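Long-range contacts in beta-glucosidase (Streptococcus pyogenes, PDB 4B3K), which probably hydrolyses the glycosidic bond of beta-glucosides and 6-phospho-beta-glucosides, as a family 1 glycoside hydrolase: residues G15-G20 with D419-L424; F152-K157 with A211-G216; A243-N248 with K259-L264; G130-K135 with V189-N194. All blocks are in the same frame, centred on the assembly; numbering follows the deposited sequence.

How the contacts relate
The chain is one eight-stranded beta/alpha barrel, and contact 1 spans nearly all of it: residues 15-20, just after the first barrel strand, meet 419-424, beyond the last, so the other three contacts lie within its span. Next comes 130-135, which waits for 189-194 to complete contact 4. Before that happens the chain passes 152-157, whose partner 211-216 comes only after 189-194; contacts 4 and 2 therefore cross, tying together the third and fourth beta/alpha units at two levels. Contact 3 follows in series, folding the helix after the fifth strand onto the next helix. Contacts 3 and 4 touch, Phe260 CE2 lying 3.6 Å from Tyr193 CD1.

Contact 1 (G15-G20 with D419-L424); sequences GPQSEG and DGWSWL
Gln17 meets Trp421 and Trp423 where the first and last beta/alpha units of the barrel come together: one segment follows strand 8-12, the other follows strand 409-414. Both leave the C-terminal ends of the strands, the end at which family 1 glycosidases carry their active site. The tight part is the buried glutamine, which the other segment covers more than any other residue here. Its CG, anti to the carbonyl carbon (chi1 -68°), lies over one face of the Trp423 indole in a CH-pi contact, 3.6 Å from the centroid of the six-membered ring. The terminal amide continues over the indole toward its NE1 side, stacked with its plane 21° from that of the ring, though the exact spacing is doubtful. NE2 then donates to Trp421 O at 3.0 Å, while OE1 is engaged by Ser14 OG, so both ends of the amide are held and its flip is fixed. Glutamine suits the place because it offers a flat group to stack and a donor and an acceptor at once. At the edge of the Trp423 ring, Pro16 CB touches CH2 at 3.8 Å, a compact apolar neighbour; Phe30 stacks on this indole too. The looser side is around Gly420 and Ser422, both partly exposed. Gly420 CA comes no nearer than 4.0 Å to Gln17 O, and the CB of Ser422 points away from the helical turn. Trp421 NE1 is bonded to Val45 O, and both its main chain and CB lie against Gln17. There Trp421 N donates to Gln17 O at 3.1 Å, with an N-H...O angle of 163°.

Contact 2 (F152-K157 with A211-G216); sequences FGDRVK and AELSDG
Gly153 and Leu213 bring their CA atoms to 4.7 Å, and Lys157 and Gly216 theirs to 4.2 Å, as two irregular loops run side by side in the same direction. Glycine fits both close approaches, since its bare CA lets the neighbouring chain or side chain come right up to the backbone. Leu213 uses this at Gly153: its CD2 branch rests on the turn, 3.4 Å from Asp154 N, and its side chain lies alongside that of Asp154, pointing the same way. Lys157 is the polar centre. Its chain bends at chi2 (-71°), which carries the ammonium group back over its own loop. There NZ donates to Gly153 O at 2.9 Å and, across the contact, forms a salt bridge with Asp215 OD1 at 3.2 Å, using the syn lone pair of the carboxylate. A long, flexible lysine can bridge two loops in this way, and a solvent-exposed aspartate supplies the opposing charge. On the far side Asp154 OD2 pairs with Arg155 NE, whose guanidinium is also bound to Asp103 of helix 92-108. Beyond these residues the loops become strands: Lys157 is backbone-bonded to Arg217. The contact thus joins two successive helix-to-strand loops at the N-terminal end of the barrel, before the neighbouring parallel strands 158-160 and 217-222, as expected of a (beta/alpha)8 fold.

Contact 3 (A243-N248 with K259-L264); sequences AELWNN and KFPEEL
Leu245 points toward the segment 259-264, and its side chain carries most of the contact. At the root, CB faces Leu264 CB at 4.3 Å, near the closest approach of the two backbones. CG stands anti to the carbonyl carbon (chi1 -82°), which spreads the two methyls over the opposing turn. CD1 meets the aliphatic part of Glu263, 3.7 Å from CB and 3.9 Å from CG, the two side chains crossing at about a right angle. CD2 takes the other direction and reaches Pro261 CB at 3.7 Å; the leucine and proline side chains point opposite ways as they pass. A branched leucine suits this place because its two methyls can serve two different neighbours. The segments belong to two consecutive helices joined by a short turn, the first turn of helix 262-270 folding back on helix 234-257, in an excursion after the fifth strand of the (beta/alpha)8 barrel. Pro261 occupies the N-cap position of the second helix, where its lack of an N-H costs no helical bond, and its ring also packs on Asp249 and Glu253 of helix 234-257. One step along the first helix, Trp246 directs its CB away, yet its ring edge still receives Leu264 CD1, 3.9 Å from CE3 and near the indole plane. Trp316 meets the same indole edge-to-face. Glu263 keeps its hydrocarbon portion on Leu245 while its exposed position leaves the charged end to find a polar partner, and OE1 is hydrogen-bonded to His241 NE2.

Contact 4 (G130-K135 with V189-N194); sequences GGWESK and VQVAYN
A partly buried contact, polar and apolar by turns, joins Trp132 and Glu133, in the loop before helix 135-152, and Lys135, its first residue, to one side of helix 185-208. The central bond is from Asn194 ND2 to Trp132 O, 2.9 Å long and nearly straight at 174°; the oxygen lies in the amide plane and is met on a lone pair. Asn194 OD1 in turn accepts from Gln190 NE2, one helical turn earlier, while Gln190 OE1 accepts from Gln276 N. Asparagine suits this position because its two amide ends serve the loop and its own helix. Beside it Val191 divides its branches, CG1 resting on Trp132 CB at 3.5 Å and CG2 on Glu133 CG at 3.8 Å. Lys135 crosses Asn194 at about a right angle, and its bend at chi2 (-136°) is part of the path that takes NZ to the edge of the Tyr193 ring. Glu281 and Gln276 O also hold the ammonium group, and Tyr193 OH shares Glu281. The contact joins the loop and N-terminal end of the helix after the third strand to the flank of the helix after the fourth, neighbours in the outer layer of a (beta/alpha)8 barrel.

Contact 1 (G15-G20 with D419-L424)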
loop_
_atom_site.group_PDB
_atom_site.type_symbol
_atom_site.label_atom_id
_atom_site.label_comp_id
_atom_site.label_asym_id
_atom_site.label_seq_id
_atom_site.Cartn_x
_atom_site.Cartn_y
_atom_site.Cartn_z
ATOM N N GLY A 15 -7.911 6.010 -3.795
ATOM C CA GLY A 15 -8.895 7.099 -3.913
ATOM C C GLY A 15 -8.247 8.458 -3.689
ATOM O O GLY A 15 -8.161 9.277 -4.611
ATOM N N PRO A 16 -7.718 8.655 -2.472
ATOM C CA PRO A 16 -7.100 9.889 -2.033
ATOM C C PRO A 16 -6.136 10.424 -3.050
ATOM O O PRO A 16 -5.926 11.603 -3.127
ATOM C CB PRO A 16 -6.336 9.481 -0.795
ATOM C CG PRO A 16 -7.127 8.316 -0.252
ATOM C CD PRO A 16 -7.634 7.586 -1.452
ATOM N N GLN A 17 -5.554 9.592 -3.869
ATOM C CA GLN A 17 -4.487 10.110 -4.682
ATOM C C GLN A 17 -4.920 10.396 -6.104
ATOM O O GLN A 17 -4.177 11.039 -6.848
ATOM C CB GLN A 17 -3.282 9.151 -4.638
ATOM C CG GLN A 17 -2.572 9.052 -3.295
ATOM C CD GLN A 17 -1.482 7.947 -3.255
ATOM O OE1 GLN A 17 -1.804 6.777 -3.102
ATOM N NE2 GLN A 17 -0.195 8.328 -3.353
ATOM N N SER A 18 -6.096 9.895 -6.497
ATOM C CA SER A 18 -6.510 9.994 -7.901
ATOM C C SER A 18 -7.818 10.733 -8.118
ATOM O O SER A 18 -8.025 11.376 -9.170
ATOM C CB SER A 18 -6.582 8.606 -8.552
ATOM O OG SER A 18 -7.452 7.676 -7.907
ATOM N N GLU A 19 -8.704 10.626 -7.138
ATOM C CA GLU A 19 -10.060 11.093 -7.329
ATOM C C GLU A 19 -10.067 12.648 -7.426
ATOM O O GLU A 19 -10.407 13.231 -8.475
ATOM C CB GLU A 19 -10.956 10.599 -6.171
ATOM C CG GLU A 19 -11.397 9.128 -6.203
ATOM C CD GLU A 19 -11.963 8.645 -4.857
ATOM O OE1 GLU A 19 -12.415 9.495 -4.030
ATOM O OE2 GLU A 19 -11.919 7.411 -4.602
ATOM N N GLY A 20 -9.628 13.298 -6.337
ATOM C CA GLY A 20 -9.822 14.750 -6.117
ATOM C C GLY A 20 -10.858 14.918 -5.028
ATOM O O GLY A 20 -11.416 13.945 -4.563
ATOM N N ASP A 419 0.070 9.247 -13.456
ATOM C CA ASP A 419 0.793 10.034 -12.446
ATOM C C ASP A 419 -0.235 10.455 -11.484
ATOM O O ASP A 419 -1.290 10.960 -11.895
ATOM C CB ASP A 419 1.354 11.329 -12.996
ATOM C CG ASP A 419 2.421 11.117 -13.980
ATOM O OD1 ASP A 419 2.944 9.956 -14.049
ATOM O OD2 ASP A 419 2.740 12.104 -14.689
ATOM N N GLY A 420 0.054 10.261 -10.207
ATOM C CA GLY A 420 -0.930 10.498 -9.165
ATOM C C GLY A 420 -0.317 11.327 -8.072
ATOM O O GLY A 420 0.874 11.631 -8.077
ATOM N N TRP A 421 -1.148 11.677 -7.107
ATOM C CA TRP A 421 -0.765 12.608 -6.080
ATOM C C TRP A 421 -0.013 11.918 -4.983
ATOM O O TRP A 421 -0.597 11.130 -4.247
ATOM C CB TRP A 421 -2.021 13.269 -5.574
ATOM C CG TRP A 421 -1.765 14.329 -4.545
ATOM C CD1 TRP A 421 -1.246 15.601 -4.743
ATOM C CD2 TRP A 421 -2.039 14.231 -3.109
ATOM N NE1 TRP A 421 -1.169 16.274 -3.547
ATOM C CE2 TRP A 421 -1.638 15.506 -2.531
ATOM C CE3 TRP A 421 -2.535 13.224 -2.265
ATOM C CZ2 TRP A 421 -1.734 15.755 -1.178
ATOM C CZ3 TRP A 421 -2.659 13.507 -0.893
ATOM C CH2 TRP A 421 -2.265 14.744 -0.373
ATOM N N SER A 422 1.290 12.187 -4.855
ATOM C CA SER A 422 2.081 11.463 -3.855
ATOM C C SER A 422 2.222 12.138 -2.469
ATOM O O SER A 422 3.316 12.413 -1.999
ATOM C CB SER A 422 3.417 10.982 -4.452
ATOM O OG SER A 422 3.779 9.712 -3.890
ATOM N N TRP A 423 1.099 12.394 -1.806
ATOM C CA TRP A 423 1.114 12.952 -0.432
ATOM C C TRP A 423 1.848 14.259 -0.323
ATOM O O TRP A 423 1.621 15.160 -1.153
ATOM C CB TRP A 423 1.697 11.936 0.520
ATOM C CG TRP A 423 1.157 10.573 0.223
ATOM C CD1 TRP A 423 1.866 9.444 -0.154
ATOM C CD2 TRP A 423 -0.264 10.158 0.243
ATOM N NE1 TRP A 423 1.004 8.388 -0.358
ATOM C CE2 TRP A 423 -0.288 8.764 -0.135
ATOM C CE3 TRP A 423 -1.474 10.803 0.518
ATOM C CZ2 TRP A 423 -1.485 8.061 -0.248
ATOM C CZ3 TRP A 423 -2.671 10.075 0.430
ATOM C CH2 TRP A 423 -2.679 8.746 0.059
ATOM N N LEU A 424 2.727 14.384 0.693
ATOM C CA LEU A 424 3.572 15.593 0.847
ATOM C C LEU A 424 4.383 15.900 -0.427
ATOM O O LEU A 424 4.550 17.064 -0.827
ATOM C CB LEU A 424 4.508 15.490 2.052
ATOM C CG LEU A 424 3.913 15.343 3.476
ATOM C CD1 LEU A 424 4.973 14.818 4.441
ATOM C CD2 LEU A 424 3.253 16.628 4.017
#

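Contact 2 (F152-K157 with A211-G216)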
loop_
_atom_site.group_PDB
_atom_site.type_symbol
_atom_site.label_atom_id
_atom_site.label_comp_id
_atom_site.label_asym_id
_atom_site.label_seq_id
_atom_site.Cartn_x
_atom_site.Cartn_y
_atom_site.Cartn_z
ATOM N N PHE A 152 -20.907 -3.679 -2.877
ATOM C CA PHE A 152 -20.135 -4.024 -4.076
ATOM C C PHE A 152 -19.704 -5.474 -4.229
ATOM O O PHE A 152 -19.099 -5.858 -5.252
ATOM C CB PHE A 152 -18.935 -3.121 -4.136
ATOM C CG PHE A 152 -19.236 -1.717 -3.767
ATOM C CD1 PHE A 152 -20.125 -0.973 -4.516
ATOM C CD2 PHE A 152 -18.614 -1.124 -2.687
ATOM C CE1 PHE A 152 -20.379 0.345 -4.198
ATOM C CE2 PHE A 152 -18.862 0.195 -2.369
ATOM C CZ PHE A 152 -19.754 0.928 -3.109
ATOM N N GLY A 153 -20.017 -6.276 -3.221
ATOM C CA GLY A 153 -19.660 -7.701 -3.207
ATOM C C GLY A 153 -20.031 -8.503 -4.439
ATOM O O GLY A 153 -19.345 -9.442 -4.791
ATOM N N ASP A 154 -21.109 -8.135 -5.106
ATOM C CA ASP A 154 -21.653 -8.950 -6.184
ATOM C C ASP A 154 -20.791 -8.873 -7.414
ATOM O O ASP A 154 -20.971 -9.671 -8.340
ATOM C CB ASP A 154 -23.041 -8.442 -6.540
ATOM C CG ASP A 154 -23.156 -6.957 -6.352
ATOM O OD1 ASP A 154 -23.261 -6.526 -5.188
ATOM O OD2 ASP A 154 -23.096 -6.226 -7.349
ATOM N N ARG A 155 -19.877 -7.889 -7.417
ATOM C CA ARG A 155 -18.969 -7.593 -8.560
ATOM C C ARG A 155 -17.481 -7.392 -8.210
ATOM O O ARG A 155 -16.644 -7.347 -9.107
ATOM C CB ARG A 155 -19.402 -6.336 -9.293
ATOM C CG ARG A 155 -20.713 -6.399 -10.042
ATOM C CD ARG A 155 -21.293 -4.975 -10.103
ATOM N NE ARG A 155 -21.733 -4.563 -8.782
ATOM C CZ ARG A 155 -21.818 -3.308 -8.358
ATOM N NH1 ARG A 155 -21.462 -2.318 -9.162
ATOM N NH2 ARG A 155 -22.231 -3.060 -7.113
ATOM N N VAL A 156 -17.167 -7.193 -6.932
ATOM C CA VAL A 156 -15.788 -7.119 -6.490
ATOM C C VAL A 156 -15.565 -8.314 -5.604
ATOM O O VAL A 156 -16.198 -8.407 -4.536
ATOM C CB VAL A 156 -15.480 -5.878 -5.637
ATOM C CG1 VAL A 156 -14.036 -5.941 -5.140
ATOM C CG2 VAL A 156 -15.772 -4.586 -6.407
ATOM N N LYS A 157 -14.654 -9.184 -6.060
ATOM C CA LYS A 157 -14.316 -10.461 -5.441
ATOM C C LYS A 157 -12.838 -10.472 -5.100
ATOM O O LYS A 157 -12.214 -11.537 -5.026
ATOM C CB LYS A 157 -14.584 -11.641 -6.382
ATOM C CG LYS A 157 -15.943 -11.667 -7.061
ATOM C CD LYS A 157 -17.109 -11.976 -6.122
ATOM C CE LYS A 157 -18.415 -12.013 -6.915
ATOM N NZ LYS A 157 -19.587 -12.027 -5.994
ATOM N N ALA A 211 -23.414 -15.940 1.176
ATOM C CA ALA A 211 -22.536 -16.756 0.379
ATOM C C ALA A 211 -22.168 -16.092 -0.926
ATOM O O ALA A 211 -21.095 -16.364 -1.467
ATOM C CB ALA A 211 -23.188 -18.108 0.111
ATOM N N GLU A 212 -23.047 -15.227 -1.438
ATOM C CA GLU A 212 -22.820 -14.599 -2.752
ATOM C C GLU A 212 -22.080 -13.240 -2.662
ATOM O O GLU A 212 -21.669 -12.672 -3.697
ATOM C CB GLU A 212 -24.129 -14.538 -3.558
ATOM C CG GLU A 212 -25.087 -13.367 -3.259
ATOM C CD GLU A 212 -25.891 -13.508 -1.982
ATOM O OE1 GLU A 212 -26.125 -14.647 -1.556
ATOM O OE2 GLU A 212 -26.290 -12.475 -1.412
ATOM N N LEU A 213 -21.905 -12.768 -1.421
ATOM C CA LEU A 213 -21.080 -11.595 -1.078
ATOM C C LEU A 213 -19.875 -12.008 -0.236
ATOM O O LEU A 213 -19.260 -11.186 0.453
ATOM C CB LEU A 213 -21.904 -10.496 -0.330
ATOM C CG LEU A 213 -23.136 -9.928 -1.081
ATOM C CD1 LEU A 213 -23.673 -8.681 -0.439
ATOM C CD2 LEU A 213 -22.867 -9.631 -2.554
ATOM N N SER A 214 -19.544 -13.289 -0.268
ATOM C CA SER A 214 -18.382 -13.783 0.454
ATOM C C SER A 214 -17.785 -14.984 -0.248
ATOM O O SER A 214 -17.182 -15.836 0.403
ATOM C CB SER A 214 -18.732 -14.148 1.892
ATOM O OG SER A 214 -19.503 -15.337 1.925
ATOM N N ASP A 215 -17.946 -15.042 -1.572
ATOM C CA ASP A 215 -17.299 -16.067 -2.390
ATOM C C ASP A 215 -16.074 -15.534 -3.147
ATOM O O ASP A 215 -15.657 -16.123 -4.149
ATOM C CB ASP A 215 -18.284 -16.672 -3.388
ATOM C CG ASP A 215 -18.892 -15.638 -4.285
ATOM O OD1 ASP A 215 -18.618 -14.433 -4.055
ATOM O OD2 ASP A 215 -19.637 -16.024 -5.219
ATOM N N GLY A 216 -15.508 -14.427 -2.683
ATOM C CA GLY A 216 -14.227 -13.966 -3.203
ATOM C C GLY A 216 -13.072 -14.096 -2.205
ATOM O O GLY A 216 -13.200 -14.670 -1.113
#

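Contact 3 (A243-N248 with K259-L264)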
loop_
_atom_site.group_PDB
_atom_site.type_symbol
_atom_site.label_atom_id
_atom_site.label_comp_id
_atom_site.label_asym_id
_atom_site.label_seq_id
_atom_site.Cartn_x
_atom_site.Cartn_y
_atom_site.Cartn_z
ATOM N N ALA A 243 14.958 -5.508 12.699
ATOM C CA ALA A 243 14.405 -4.646 11.660
ATOM C C ALA A 243 13.363 -5.404 10.847
ATOM O O ALA A 243 12.392 -4.815 10.372
ATOM C CB ALA A 243 15.506 -4.107 10.769
ATOM N N GLU A 244 13.561 -6.718 10.734
ATOM C CA GLU A 244 12.636 -7.579 10.023
ATOM C C GLU A 244 11.432 -7.904 10.899
ATOM O O GLU A 244 10.295 -7.751 10.458
ATOM C CB GLU A 244 13.327 -8.815 9.437
ATOM C CG GLU A 244 13.663 -8.645 7.945
ATOM C CD GLU A 244 14.414 -9.813 7.307
ATOM O OE1 GLU A 244 14.226 -10.976 7.713
ATOM O OE2 GLU A 244 15.200 -9.563 6.367
ATOM N N LEU A 245 11.663 -8.270 12.158
ATOM C CA LEU A 245 10.551 -8.504 13.065
ATOM C C LEU A 245 9.517 -7.350 13.044
ATOM O O LEU A 245 8.377 -7.547 12.602
ATOM C CB LEU A 245 11.043 -8.816 14.472
ATOM C CG LEU A 245 11.469 -10.272 14.744
ATOM C CD1 LEU A 245 12.273 -10.274 16.020
ATOM C CD2 LEU A 245 10.328 -11.280 14.835
ATOM N N TRP A 246 9.936 -6.150 13.445
ATOM C CA TRP A 246 9.118 -4.936 13.377
ATOM C C TRP A 246 8.563 -4.585 12.026
ATOM O O TRP A 246 7.355 -4.572 11.805
ATOM C CB TRP A 246 9.956 -3.755 13.808
ATOM C CG TRP A 246 9.165 -2.487 13.757
ATOM C CD1 TRP A 246 9.241 -1.455 12.824
ATOM C CD2 TRP A 246 8.097 -2.098 14.684
ATOM N NE1 TRP A 246 8.324 -0.461 13.129
ATOM C CE2 TRP A 246 7.617 -0.788 14.233
ATOM C CE3 TRP A 246 7.523 -2.678 15.811
ATOM C CZ2 TRP A 246 6.606 -0.121 14.890
ATOM C CZ3 TRP A 246 6.507 -1.984 16.478
ATOM C CH2 TRP A 246 6.050 -0.742 16.020
ATOM N N ASN A 247 9.451 -4.274 11.094
ATOM C CA ASN A 247 9.007 -3.767 9.823
ATOM C C ASN A 247 8.232 -4.773 8.999
ATOM O O ASN A 247 7.364 -4.402 8.244
ATOM C CB ASN A 247 10.181 -3.196 9.055
ATOM C CG ASN A 247 10.613 -1.857 9.604
ATOM O OD1 ASN A 247 9.840 -0.877 9.592
ATOM N ND2 ASN A 247 11.849 -1.794 10.085
ATOM N N ASN A 248 8.558 -6.047 9.154
ATOM C CA ASN A 248 8.024 -7.076 8.287
ATOM C C ASN A 248 7.163 -8.076 9.071
ATOM O O ASN A 248 5.978 -8.268 8.763
ATOM C CB ASN A 248 9.158 -7.819 7.594
ATOM C CG ASN A 248 9.778 -7.050 6.428
ATOM O OD1 ASN A 248 10.597 -7.614 5.704
ATOM N ND2 ASN A 248 9.403 -5.791 6.229
ATOM N N LYS A 259 -1.069 -14.742 14.541
ATOM C CA LYS A 259 -0.280 -14.483 15.747
ATOM C C LYS A 259 0.719 -13.369 15.453
ATOM O O LYS A 259 1.224 -13.258 14.334
ATOM C CB LYS A 259 0.529 -15.734 16.140
ATOM C CG LYS A 259 0.197 -16.351 17.494
ATOM C CD LYS A 259 1.457 -16.740 18.290
ATOM C CE LYS A 259 2.165 -17.992 17.774
ATOM N NZ LYS A 259 3.609 -17.982 18.149
ATOM N N PHE A 260 1.009 -12.551 16.459
ATOM C CA PHE A 260 2.189 -11.707 16.408
ATOM C C PHE A 260 3.395 -12.568 16.702
ATOM O O PHE A 260 3.247 -13.605 17.368
ATOM C CB PHE A 260 2.057 -10.583 17.407
ATOM C CG PHE A 260 0.849 -9.758 17.165
ATOM C CD1 PHE A 260 0.801 -8.894 16.093
ATOM C CD2 PHE A 260 -0.268 -9.892 17.966
ATOM C CE1 PHE A 260 -0.332 -8.156 15.841
ATOM C CE2 PHE A 260 -1.403 -9.144 17.722
ATOM C CZ PHE A 260 -1.438 -8.281 16.652
ATOM N N PRO A 261 4.583 -12.176 16.194
ATOM C CA PRO A 261 5.814 -12.940 16.461
ATOM C C PRO A 261 6.249 -12.925 17.945
ATOM O O PRO A 261 6.379 -11.849 18.550
ATOM C CB PRO A 261 6.857 -12.257 15.560
ATOM C CG PRO A 261 6.075 -11.520 14.519
ATOM C CD PRO A 261 4.806 -11.100 15.212
ATOM N N GLU A 262 6.487 -14.112 18.518
ATOM C CA GLU A 262 6.848 -14.240 19.955
ATOM C C GLU A 262 8.029 -13.336 20.352
ATOM O O GLU A 262 8.038 -12.751 21.444
ATOM C CB GLU A 262 7.157 -15.695 20.345
ATOM C CG GLU A 262 6.073 -16.723 20.012
ATOM C CD GLU A 262 5.066 -16.966 21.139
ATOM O OE1 GLU A 262 4.230 -16.074 21.438
ATOM O OE2 GLU A 262 5.092 -18.078 21.714
ATOM N N GLU A 263 8.996 -13.216 19.444
ATOM C CA GLU A 263 10.234 -12.528 19.728
ATOM C C GLU A 263 9.941 -11.060 19.943
ATOM O O GLU A 263 10.252 -10.508 21.008
ATOM C CB GLU A 263 11.230 -12.738 18.580
ATOM C CG GLU A 263 12.691 -12.746 19.002
ATOM C CD GLU A 263 13.626 -13.507 18.050
ATOM O OE1 GLU A 263 13.181 -14.292 17.176
ATOM O OE2 GLU A 263 14.843 -13.327 18.197
ATOM N N LEU A 264 9.316 -10.445 18.944
ATOM C CA LEU A 264 8.909 -9.037 19.001
ATOM C C LEU A 264 8.007 -8.706 20.193
ATOM O O LEU A 264 8.172 -7.667 20.845
ATOM C CB LEU A 264 8.199 -8.642 17.704
ATOM C CG LEU A 264 7.315 -7.406 17.615
ATOM C CD1 LEU A 264 8.125 -6.135 17.431
ATOM C CD2 LEU A 264 6.419 -7.654 16.433
#

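Contact 4 (G130-K135 with V189-N194)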
loop_
_atom_site.group_PDB
_atom_site.type_symbol
_atom_site.label_atom_id
_atom_site.label_comp_id
_atom_site.label_asym_id
_atom_site.label_seq_id
_atom_site.Cartn_x
_atom_site.Cartn_y
_atom_site.Cartn_z
ATOM N N GLY A 130 -9.040 9.852 18.857
ATOM C CA GLY A 130 -7.629 9.498 18.658
ATOM C C GLY A 130 -7.428 8.497 17.511
ATOM O O GLY A 130 -6.446 7.772 17.508
ATOM N N GLY A 131 -8.369 8.433 16.562
ATOM C CA GLY A 131 -8.185 7.670 15.324
ATOM C C GLY A 131 -7.897 6.185 15.521
ATOM O O GLY A 131 -8.623 5.500 16.244
ATOM N N TRP A 132 -6.842 5.671 14.884
ATOM C CA TRP A 132 -6.573 4.221 14.960
ATOM C C TRP A 132 -6.193 3.761 16.333
ATOM O O TRP A 132 -6.268 2.560 16.600
ATOM C CB TRP A 132 -5.540 3.748 13.943
ATOM C CG TRP A 132 -6.026 3.789 12.518
ATOM C CD1 TRP A 132 -5.586 4.637 11.496
ATOM C CD2 TRP A 132 -7.069 2.950 11.892
ATOM N NE1 TRP A 132 -6.263 4.387 10.318
ATOM C CE2 TRP A 132 -7.162 3.391 10.483
ATOM C CE3 TRP A 132 -7.901 1.914 12.337
ATOM C CZ2 TRP A 132 -8.055 2.820 9.588
ATOM C CZ3 TRP A 132 -8.797 1.341 11.420
ATOM C CH2 TRP A 132 -8.870 1.783 10.075
ATOM N N GLU A 133 -5.802 4.695 17.215
ATOM C CA GLU A 133 -5.597 4.402 18.649
ATOM C C GLU A 133 -6.869 3.927 19.348
ATOM O O GLU A 133 -6.812 3.471 20.489
ATOM C CB GLU A 133 -5.104 5.629 19.417
ATOM C CG GLU A 133 -3.869 6.317 18.876
ATOM C CD GLU A 133 -3.704 7.725 19.437
ATOM O OE1 GLU A 133 -3.656 7.895 20.677
ATOM O OE2 GLU A 133 -3.613 8.674 18.633
ATOM N N SER A 134 -8.013 4.041 18.685
ATOM C CA SER A 134 -9.301 3.761 19.322
ATOM C C SER A 134 -9.950 2.487 18.831
ATOM O O SER A 134 -10.159 2.301 17.635
ATOM C CB SER A 134 -10.283 4.910 19.121
ATOM O OG SER A 134 -11.601 4.393 19.043
ATOM N N LYS A 135 -10.318 1.624 19.767
ATOM C CA LYS A 135 -10.919 0.352 19.393
ATOM C C LYS A 135 -12.410 0.499 18.990
ATOM O O LYS A 135 -13.011 -0.424 18.419
ATOM C CB LYS A 135 -10.663 -0.686 20.478
ATOM C CG LYS A 135 -9.196 -0.761 20.901
ATOM C CD LYS A 135 -8.746 -2.209 21.033
ATOM C CE LYS A 135 -7.408 -2.319 21.730
ATOM N NZ LYS A 135 -7.219 -3.739 22.165
ATOM N N VAL A 189 2.874 1.288 18.858
ATOM C CA VAL A 189 2.709 -0.143 19.054
ATOM C C VAL A 189 1.221 -0.528 19.235
ATOM O O VAL A 189 0.745 -1.562 18.730
ATOM C CB VAL A 189 3.601 -0.638 20.203
ATOM C CG1 VAL A 189 3.556 -2.147 20.298
ATOM C CG2 VAL A 189 5.044 -0.217 19.977
ATOM N N GLN A 190 0.472 0.324 19.921
ATOM C CA GLN A 190 -0.964 0.101 20.081
ATOM C C GLN A 190 -1.739 0.237 18.748
ATOM O O GLN A 190 -2.658 -0.528 18.481
ATOM C CB GLN A 190 -1.528 1.034 21.159
ATOM C CG GLN A 190 -2.978 0.754 21.530
ATOM C CD GLN A 190 -3.150 -0.579 22.227
ATOM O OE1 GLN A 190 -2.344 -0.955 23.074
ATOM N NE2 GLN A 190 -4.208 -1.300 21.871
ATOM N N VAL A 191 -1.363 1.211 17.924
ATOM C CA VAL A 191 -1.887 1.354 16.560
ATOM C C VAL A 191 -1.470 0.158 15.680
ATOM O O VAL A 191 -2.285 -0.392 14.927
ATOM C CB VAL A 191 -1.460 2.717 15.922
ATOM C CG1 VAL A 191 -2.183 2.969 14.607
ATOM C CG2 VAL A 191 -1.754 3.880 16.868
ATOM N N ALA A 192 -0.207 -0.256 15.788
ATOM C CA ALA A 192 0.258 -1.509 15.166
ATOM C C ALA A 192 -0.732 -2.638 15.406
ATOM O O ALA A 192 -1.249 -3.220 14.462
ATOM C CB ALA A 192 1.642 -1.888 15.673
ATOM N N TYR A 193 -0.999 -2.905 16.677
ATOM C CA TYR A 193 -1.956 -3.901 17.105
ATOM C C TYR A 193 -3.349 -3.733 16.509
ATOM O O TYR A 193 -3.953 -4.708 16.020
ATOM C CB TYR A 193 -2.081 -3.829 18.640
ATOM C CG TYR A 193 -3.051 -4.847 19.247
ATOM C CD1 TYR A 193 -2.707 -6.202 19.385
ATOM C CD2 TYR A 193 -4.315 -4.447 19.684
ATOM C CE1 TYR A 193 -3.609 -7.112 19.955
ATOM C CE2 TYR A 193 -5.216 -5.343 20.247
ATOM C CZ TYR A 193 -4.870 -6.667 20.386
ATOM O OH TYR A 193 -5.798 -7.519 20.948
ATOM N N ASN A 194 -3.885 -2.509 16.585
ATOM C CA ASN A 194 -5.306 -2.266 16.262
ATOM C C ASN A 194 -5.605 -2.509 14.765
ATOM O O ASN A 194 -6.641 -3.092 14.414
ATOM C CB ASN A 194 -5.803 -0.874 16.751
ATOM C CG ASN A 194 -5.639 -0.642 18.282
ATOM O OD1 ASN A 194 -5.429 -1.574 19.098
ATOM N ND2 ASN A 194 -5.746 0.636 18.672
#